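Adenosylmethionine-8-amino-7-oxononanoate aminotransferase (Methanocaldococcus jannaschii, PDB 6ZHK) probably transfers the amino group of S-adenosyl-L-methionine to 8-amino-7-oxononanoate in biotin biosynthesis, using pyridoxal 5'-phosphate as cofactor. Local coordinates at residues A[145-156]-A[227-238]. Sequence-based numbering, arbitrary orientation.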
ATOM      1  N   ARG A 145      19.514  13.305 -13.630  1.00 17.17           N
ATOM      2  CA  ARG A 145      18.676  13.789 -12.526  1.00 18.77           C
ATOM      3  C   ARG A 145      18.203  12.622 -11.654  1.00 16.27           C
ATOM      4  O   ARG A 145      17.075  12.132 -11.836  1.00 15.55           O
ATOM      5  CB  ARG A 145      17.415  14.465 -13.085  1.00 18.15           C
ATOM      6  CG  ARG A 145      17.682  15.638 -14.011  1.00 21.58           C
ATOM      7  CD  ARG A 145      17.151  16.777 -13.195  1.00 26.68           C
ATOM      8  NE  ARG A 145      16.809  17.773 -14.149  1.00 30.89           N
ATOM      9  CZ  ARG A 145      16.199  18.903 -13.886  1.00 27.41           C
ATOM     10  NH1 ARG A 145      15.725  19.168 -12.668  1.00 21.97           N
ATOM     11  NH2 ARG A 145      15.984  19.696 -14.914  1.00 29.07           N
ATOM     12  N   THR A 146      19.081  12.211 -10.738  1.00 15.83           N
ATOM     13  CA  THR A 146      18.966  10.967 -10.001  1.00 17.09           C
ATOM     14  C   THR A 146      18.877  11.228  -8.500  1.00 17.63           C
ATOM     15  O   THR A 146      18.609  10.310  -7.736  1.00 18.01           O
ATOM     16  CB  THR A 146      20.143  10.034 -10.289  1.00 16.49           C
ATOM     17  OG1 THR A 146      21.307  10.714  -9.858  1.00 18.49           O
ATOM     18  CG2 THR A 146      20.323   9.747 -11.761  1.00 20.60           C
ATOM     19  N   LYS A 147      18.998  12.493  -8.089  1.00 17.20           N
ATOM     20  CA  LYS A 147      19.002  12.825  -6.682  1.00 17.77           C
ATOM     21  C   LYS A 147      17.759  13.637  -6.355  1.00 15.84           C
ATOM     22  O   LYS A 147      16.955  13.963  -7.228  1.00 17.44           O
ATOM     23  CB  LYS A 147      20.307  13.533  -6.280  1.00 20.51           C
ATOM     24  CG  LYS A 147      21.537  12.603  -6.264  1.00 20.82           C
ATOM     25  CD  LYS A 147      22.798  13.260  -5.725  1.00 29.88           C
ATOM     26  CE  LYS A 147      23.868  12.289  -5.260  1.00 35.40           C
ATOM     27  NZ  LYS A 147      24.209  11.301  -6.318  1.00 45.44           N
ATOM     28  N   PHE A 148      17.546  13.844  -5.063  1.00 15.38           N
ATOM     29  CA  PHE A 148      16.393  14.610  -4.642  1.00 15.67           C
ATOM     30  C   PHE A 148      16.840  15.563  -3.542  1.00 15.98           C
ATOM     31  O   PHE A 148      17.926  15.410  -2.999  1.00 15.53           O
ATOM     32  CB  PHE A 148      15.316  13.683  -4.101  1.00 17.01           C
ATOM     33  CG  PHE A 148      15.793  12.984  -2.877  1.00 16.32           C
ATOM     34  CD1 PHE A 148      16.460  11.773  -2.972  1.00 16.83           C
ATOM     35  CD2 PHE A 148      15.646  13.588  -1.625  1.00 16.80           C
ATOM     36  CE1 PHE A 148      16.968  11.183  -1.839  1.00 16.32           C
ATOM     37  CE2 PHE A 148      16.138  12.988  -0.485  1.00 16.82           C
ATOM     38  CZ  PHE A 148      16.800  11.764  -0.605  1.00 17.92           C
ATOM     39  N   ILE A 149      15.983  16.519  -3.241  1.00 13.25           N
ATOM     40  CA  ILE A 149      16.184  17.373  -2.093  1.00 12.70           C
ATOM     41  C   ILE A 149      14.970  17.241  -1.183  1.00 12.60           C
ATOM     42  O   ILE A 149      13.805  17.314  -1.623  1.00 12.50           O
ATOM     43  CB  ILE A 149      16.287  18.850  -2.564  1.00 13.97           C
ATOM     44  CG1 ILE A 149      17.616  19.101  -3.280  1.00 13.52           C
ATOM     45  CG2 ILE A 149      16.194  19.718  -1.314  1.00 14.66           C
ATOM     46  CD1 ILE A 149      17.706  20.461  -3.989  1.00 14.74           C
ATOM     47  N   SER A 150      15.240  17.110   0.106  1.00 12.89           N
ATOM     48  CA  SER A 150      14.172  17.113   1.084  1.00 14.80           C
ATOM     49  C   SER A 150      14.720  17.780   2.361  1.00 15.33           C
ATOM     50  O   SER A 150      15.666  18.577   2.273  1.00 15.51           O
ATOM     51  CB  SER A 150      13.755  15.689   1.278  1.00 16.37           C
ATOM     52  OG  SER A 150      12.640  15.634   2.148  1.00 19.09           O
ATOM     53  N   VAL A 151      14.109  17.480   3.519  1.00 15.20           N
ATOM     54  CA  VAL A 151      14.540  18.049   4.799  1.00 16.52           C
ATOM     55  C   VAL A 151      14.799  16.974   5.824  1.00 19.15           C
ATOM     56  O   VAL A 151      14.179  15.919   5.821  1.00 20.70           O
ATOM     57  CB  VAL A 151      13.556  19.101   5.354  1.00 17.44           C
ATOM     58  CG1 VAL A 151      13.575  20.354   4.495  1.00 18.57           C
ATOM     59  CG2 VAL A 151      12.137  18.570   5.553  1.00 19.59           C
ATOM     60  N   LYS A 152      15.766  17.265   6.706  1.00 19.43           N
ATOM     61  CA  LYS A 152      15.999  16.402   7.853  1.00 19.86           C
ATOM     62  C   LYS A 152      14.730  16.375   8.714  1.00 17.22           C
ATOM     63  O   LYS A 152      14.048  17.408   8.854  1.00 17.73           O
ATOM     64  CB  LYS A 152      17.172  16.946   8.654  1.00 20.43           C
ATOM     65  CG  LYS A 152      18.549  16.784   7.994  1.00 23.32           C
ATOM     66  CD  LYS A 152      19.604  17.630   8.712  1.00 27.65           C
ATOM     67  CE  LYS A 152      20.736  18.035   7.788  1.00 33.70           C
ATOM     68  NZ  LYS A 152      21.991  18.322   8.527  1.00 45.45           N
ATOM     69  N   GLU A 153      14.438  15.182   9.238  1.00 17.08           N
ATOM     70  CA  GLU A 153      13.305  14.938  10.124  1.00 19.87           C
ATOM     71  C   GLU A 153      11.997  14.888   9.343  1.00 17.16           C
ATOM     72  O   GLU A 153      10.953  14.673   9.960  1.00 19.11           O
ATOM     73  CB  GLU A 153      13.137  16.018  11.216  1.00 22.02           C
ATOM     74  CG  GLU A 153      14.218  16.069  12.305  1.00 27.77           C
ATOM     75  CD  GLU A 153      14.163  17.283  13.251  1.00 33.77           C
ATOM     76  OE1 GLU A 153      13.131  18.027  13.278  1.00 37.77           O
ATOM     77  OE2 GLU A 153      15.173  17.525  13.952  1.00 42.32           O
ATOM     78  N   GLY A 154      11.994  15.099   8.023  1.00 16.99           N
ATOM     79  CA  GLY A 154      10.749  14.928   7.280  1.00 16.36           C
ATOM     80  C   GLY A 154      10.354  13.442   7.218  1.00 15.59           C
ATOM     81  O   GLY A 154      11.200  12.571   7.395  1.00 16.06           O
ATOM     82  N   TYR A 155       9.086  13.155   6.918  1.00 15.43           N
ATOM     83  CA  TYR A 155       8.622  11.777   6.966  1.00 15.90           C
ATOM     84  C   TYR A 155       7.586  11.622   5.849  1.00 17.11           C
ATOM     85  O   TYR A 155       6.703  12.459   5.729  1.00 16.48           O
ATOM     86  CB  TYR A 155       7.962  11.488   8.327  1.00 14.30           C
ATOM     87  CG  TYR A 155       7.382  10.091   8.368  1.00 13.66           C
ATOM     88  CD1 TYR A 155       8.185   8.999   8.656  1.00 15.39           C
ATOM     89  CD2 TYR A 155       6.026   9.876   8.125  1.00 13.58           C
ATOM     90  CE1 TYR A 155       7.695   7.701   8.615  1.00 15.68           C
ATOM     91  CE2 TYR A 155       5.497   8.590   8.147  1.00 13.20           C
ATOM     92  CZ  TYR A 155       6.345   7.518   8.381  1.00 15.25           C
ATOM     93  OH  TYR A 155       5.806   6.265   8.389  1.00 15.44           O
ATOM     94  N   HIS A 156       7.715  10.526   5.063  1.00 15.94           N
ATOM     95  CA  HIS A 156       6.891  10.269   3.890  1.00 13.65           C
ATOM     96  C   HIS A 156       6.413   8.821   3.861  1.00 15.95           C
ATOM     97  O   HIS A 156       5.697   8.450   2.927  1.00 17.79           O
ATOM     98  CB  HIS A 156       7.683  10.659   2.626  1.00 12.38           C
ATOM     99  CG  HIS A 156       7.866  12.153   2.593  1.00 12.86           C
ATOM    100  ND1 HIS A 156       6.812  13.021   2.495  1.00 13.86           N
ATOM    101  CD2 HIS A 156       8.952  12.913   2.709  1.00 14.89           C
ATOM    102  CE1 HIS A 156       7.232  14.271   2.587  1.00 13.54           C
ATOM    103  NE2 HIS A 156       8.541  14.233   2.644  1.00 16.42           N
ATOM    104  N   GLU A 227      20.866  18.108 -11.152  1.00 17.52           N
ATOM    105  CA  GLU A 227      21.095  16.710 -10.785  1.00 20.66           C
ATOM    106  C   GLU A 227      19.947  16.139  -9.967  1.00 19.46           C
ATOM    107  O   GLU A 227      20.051  15.021  -9.426  1.00 16.84           O
ATOM    108  CB  GLU A 227      22.418  16.501 -10.042  1.00 24.31           C
ATOM    109  CG  GLU A 227      22.470  17.011  -8.622  1.00 31.17           C
ATOM    110  CD  GLU A 227      23.888  17.096  -8.034  1.00 42.29           C
ATOM    111  OE1 GLU A 227      24.377  16.066  -7.543  1.00 49.81           O
ATOM    112  OE2 GLU A 227      24.512  18.205  -8.046  1.00 38.84           O
ATOM    113  N   VAL A 228      18.832  16.865  -9.893  1.00 19.34           N
ATOM    114  CA  VAL A 228      17.779  16.504  -8.929  1.00 19.37           C
ATOM    115  C   VAL A 228      16.463  16.310  -9.690  1.00 17.29           C
ATOM    116  O   VAL A 228      16.185  17.096 -10.600  1.00 19.91           O
ATOM    117  CB  VAL A 228      17.723  17.637  -7.870  1.00 22.96           C
ATOM    118  CG1 VAL A 228      16.337  17.912  -7.311  1.00 25.20           C
ATOM    119  CG2 VAL A 228      18.741  17.386  -6.754  1.00 20.53           C
ATOM    120  N   PHE A 229      15.700  15.239  -9.380  1.00 16.56           N
ATOM    121  CA  PHE A 229      14.396  15.018 -10.019  1.00 15.39           C
ATOM    122  C   PHE A 229      13.201  15.525  -9.211  1.00 17.52           C
ATOM    123  O   PHE A 229      12.093  15.641  -9.769  1.00 16.68           O
ATOM    124  CB  PHE A 229      14.210  13.561 -10.451  1.00 15.86           C
ATOM    125  CG  PHE A 229      14.207  12.601  -9.292  1.00 15.44           C
ATOM    126  CD1 PHE A 229      13.020  12.394  -8.586  1.00 14.68           C
ATOM    127  CD2 PHE A 229      15.373  11.990  -8.848  1.00 14.79           C
ATOM    128  CE1 PHE A 229      12.990  11.511  -7.501  1.00 14.90           C
ATOM    129  CE2 PHE A 229      15.328  11.072  -7.797  1.00 14.37           C
ATOM    130  CZ  PHE A 229      14.140  10.826  -7.118  1.00 13.59           C
ATOM    131  N   CYS A 230      13.426  15.852  -7.935  1.00 14.65           N
ATOM    132  CA  CYS A 230      12.363  16.535  -7.199  1.00 16.47           C
ATOM    133  C   CYS A 230      12.881  17.169  -5.906  1.00 16.25           C
ATOM    134  O   CYS A 230      14.005  16.906  -5.489  1.00 16.30           O
ATOM    135  CB  CYS A 230      11.268  15.531  -6.846  1.00 15.29           C
ATOM    136  SG  CYS A 230      11.771  14.380  -5.524  1.00 19.49           S
ATOM    137  N   VAL A 231      12.076  18.108  -5.365  1.00 16.27           N
ATOM    138  CA  VAL A 231      12.095  18.582  -3.993  1.00 14.25           C
ATOM    139  C   VAL A 231      10.770  18.093  -3.403  1.00 14.34           C
ATOM    140  O   VAL A 231       9.764  18.157  -4.081  1.00 15.03           O
ATOM    141  CB  VAL A 231      12.191  20.118  -3.923  1.00 13.88           C
ATOM    142  CG1 VAL A 231      11.825  20.579  -2.498  1.00 16.18           C
ATOM    143  CG2 VAL A 231      13.585  20.605  -4.363  1.00 16.86           C
ATOM    144  N   ILE A 232      10.782  17.460  -2.240  1.00 15.34           N
ATOM    145  CA  ILE A 232       9.563  16.951  -1.624  1.00 12.63           C
ATOM    146  C   ILE A 232       9.541  17.448  -0.185  1.00 14.05           C
ATOM    147  O   ILE A 232      10.603  17.452   0.481  1.00 15.45           O
ATOM    148  CB  ILE A 232       9.435  15.422  -1.736  1.00 13.19           C
ATOM    149  CG1 ILE A 232       8.134  14.981  -1.027  1.00 13.20           C
ATOM    150  CG2 ILE A 232      10.644  14.760  -1.125  1.00 13.67           C
ATOM    151  CD1 ILE A 232       7.822  13.471  -1.187  1.00 11.66           C
ATOM    152  N   LEU A 233       8.370  17.963   0.230  1.00 13.78           N
ATOM    153  CA  LEU A 233       8.135  18.466   1.582  1.00 14.30           C
ATOM    154  C   LEU A 233       6.755  18.016   2.011  1.00 13.30           C
ATOM    155  O   LEU A 233       5.886  17.789   1.155  1.00 12.90           O
ATOM    156  CB  LEU A 233       8.119  20.030   1.536  1.00 16.30           C
ATOM    157  CG  LEU A 233       9.466  20.670   1.173  1.00 19.88           C
ATOM    158  CD1 LEU A 233       9.351  22.205   1.140  1.00 17.96           C
ATOM    159  CD2 LEU A 233      10.494  20.257   2.198  1.00 18.34           C
ATOM    160  N   GLU A 234       6.512  18.019   3.328  1.00 14.29           N
ATOM    161  CA  GLU A 234       5.154  17.842   3.867  1.00 15.37           C
ATOM    162  C   GLU A 234       4.324  19.132   3.717  1.00 16.83           C
ATOM    163  O   GLU A 234       4.879  20.203   3.527  1.00 20.73           O
ATOM    164  CB  GLU A 234       5.281  17.445   5.346  1.00 12.97           C
ATOM    165  CG  GLU A 234       5.804  16.002   5.516  1.00 15.32           C
ATOM    166  CD  GLU A 234       6.143  15.620   6.953  1.00 16.34           C
ATOM    167  OE1 GLU A 234       5.208  15.396   7.705  1.00 18.61           O
ATOM    168  OE2 GLU A 234       7.343  15.690   7.344  1.00 17.16           O
ATOM    169  N   GLY A 235       2.995  19.051   3.905  1.00 19.02           N
ATOM    170  CA  GLY A 235       2.079  20.158   3.612  1.00 17.75           C
ATOM    171  C   GLY A 235       1.985  21.165   4.770  1.00 19.38           C
ATOM    172  O   GLY A 235       0.922  21.420   5.329  1.00 18.37           O
ATOM    173  N   GLY A 236       3.120  21.764   5.129  1.00 19.97           N
ATOM    174  CA  GLY A 236       3.035  22.960   5.959  1.00 20.09           C
ATOM    175  C   GLY A 236       3.282  22.626   7.413  1.00 20.24           C
ATOM    176  O   GLY A 236       3.416  23.539   8.253  1.00 20.29           O
ATOM    177  N   ILE A 237       3.334  21.312   7.705  1.00 15.13           N
ATOM    178  CA  ILE A 237       3.709  20.906   9.034  1.00 17.89           C
ATOM    179  C   ILE A 237       4.371  19.534   8.962  1.00 17.02           C
ATOM    180  O   ILE A 237       4.071  18.779   8.070  1.00 17.68           O
ATOM    181  CB  ILE A 237       2.463  20.908   9.928  1.00 19.18           C
ATOM    182  CG1 ILE A 237       2.748  20.475  11.384  1.00 20.05           C
ATOM    183  CG2 ILE A 237       1.382  20.092   9.273  1.00 19.66           C
ATOM    184  CD1 ILE A 237       1.600  20.887  12.294  1.00 16.42           C
ATOM    185  N   MET A 238       5.406  19.350   9.772  1.00 17.58           N
ATOM    186  CA  MET A 238       6.108  18.078   9.856  1.00 19.54           C
ATOM    187  C   MET A 238       5.444  17.230  10.948  1.00 20.15           C
ATOM    188  O   MET A 238       5.585  17.500  12.148  1.00 21.82           O
ATOM    189  CB  MET A 238       7.593  18.317  10.149  1.00 19.79           C
ATOM    190  CG  MET A 238       8.251  19.371   9.183  1.00 19.60           C
ATOM    191  SD  MET A 238       9.972  19.702   9.678  1.00 24.85           S
ATOM    192  CE  MET A 238      10.689  18.151   9.147  1.00 21.26           C
TER
HETATM  193  O   HOH W   1       7.929  15.039   9.854  1.00 17.98           O
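Strand 147-151 and strand 230-234 run parallel, side by side, in the mixed seven-stranded sheet of the class-III aminotransferase fold. Their axes approach to 4.9 Å and cross at -24°. Four backbone bonds set the register. Lys-147 N reaches Glu-227 O, and Lys-147 O accepts from Phe-229 N. Farther on, Ile-149 N gives to Cys-230 O, while Ile-149 O receives Ile-232 N at 3.1 Å. The break in the strand at Phe-229 shifts the alternation, and Val-228 and Val-231, three residues apart, face the same way.

Ile-149, Val-228 and Val-231 share one face of the sheet. Val-231 CG2 lies 3.7 Å from Ile-149 CB, and helices 211-224 and 250-261 pack over this face. Phe-148 and Cys-230 lie on the other face.

Beyond the strands, a type II turn from Val-151 to Gly-154 leads to Tyr-155, a predicted substrate-binding residue. The Met-238 chain bends at its last torsion, which brings CE 3.5 Å from Gly-154 N. Glu-234 extends its carboxylate to the end of this turn, where OE2 accepts Tyr-155 N at 3.1 Å, from above the carboxylate plane. Water 1 donates to the same OE2 and to Glu-153 O, while OE1 is held by Gly-239 N. With an alanine here, Tyr-155 N and the water would probably lose their shared acceptor, and Gly-239 N its bond to OE1.

His-156 follows. Its ND1 bonds to Asp-268, predicted to bind the cofactor, so the histidine probably acts as a second-shell residue there. Ile-232 is fully extended, with CG1 anti to the backbone N (chi1 179°), and meets the imidazole in a CH-pi contact: CD1 sits over one face, 3.8 Å from the centroid of the His-156 ring and 6° off its normal.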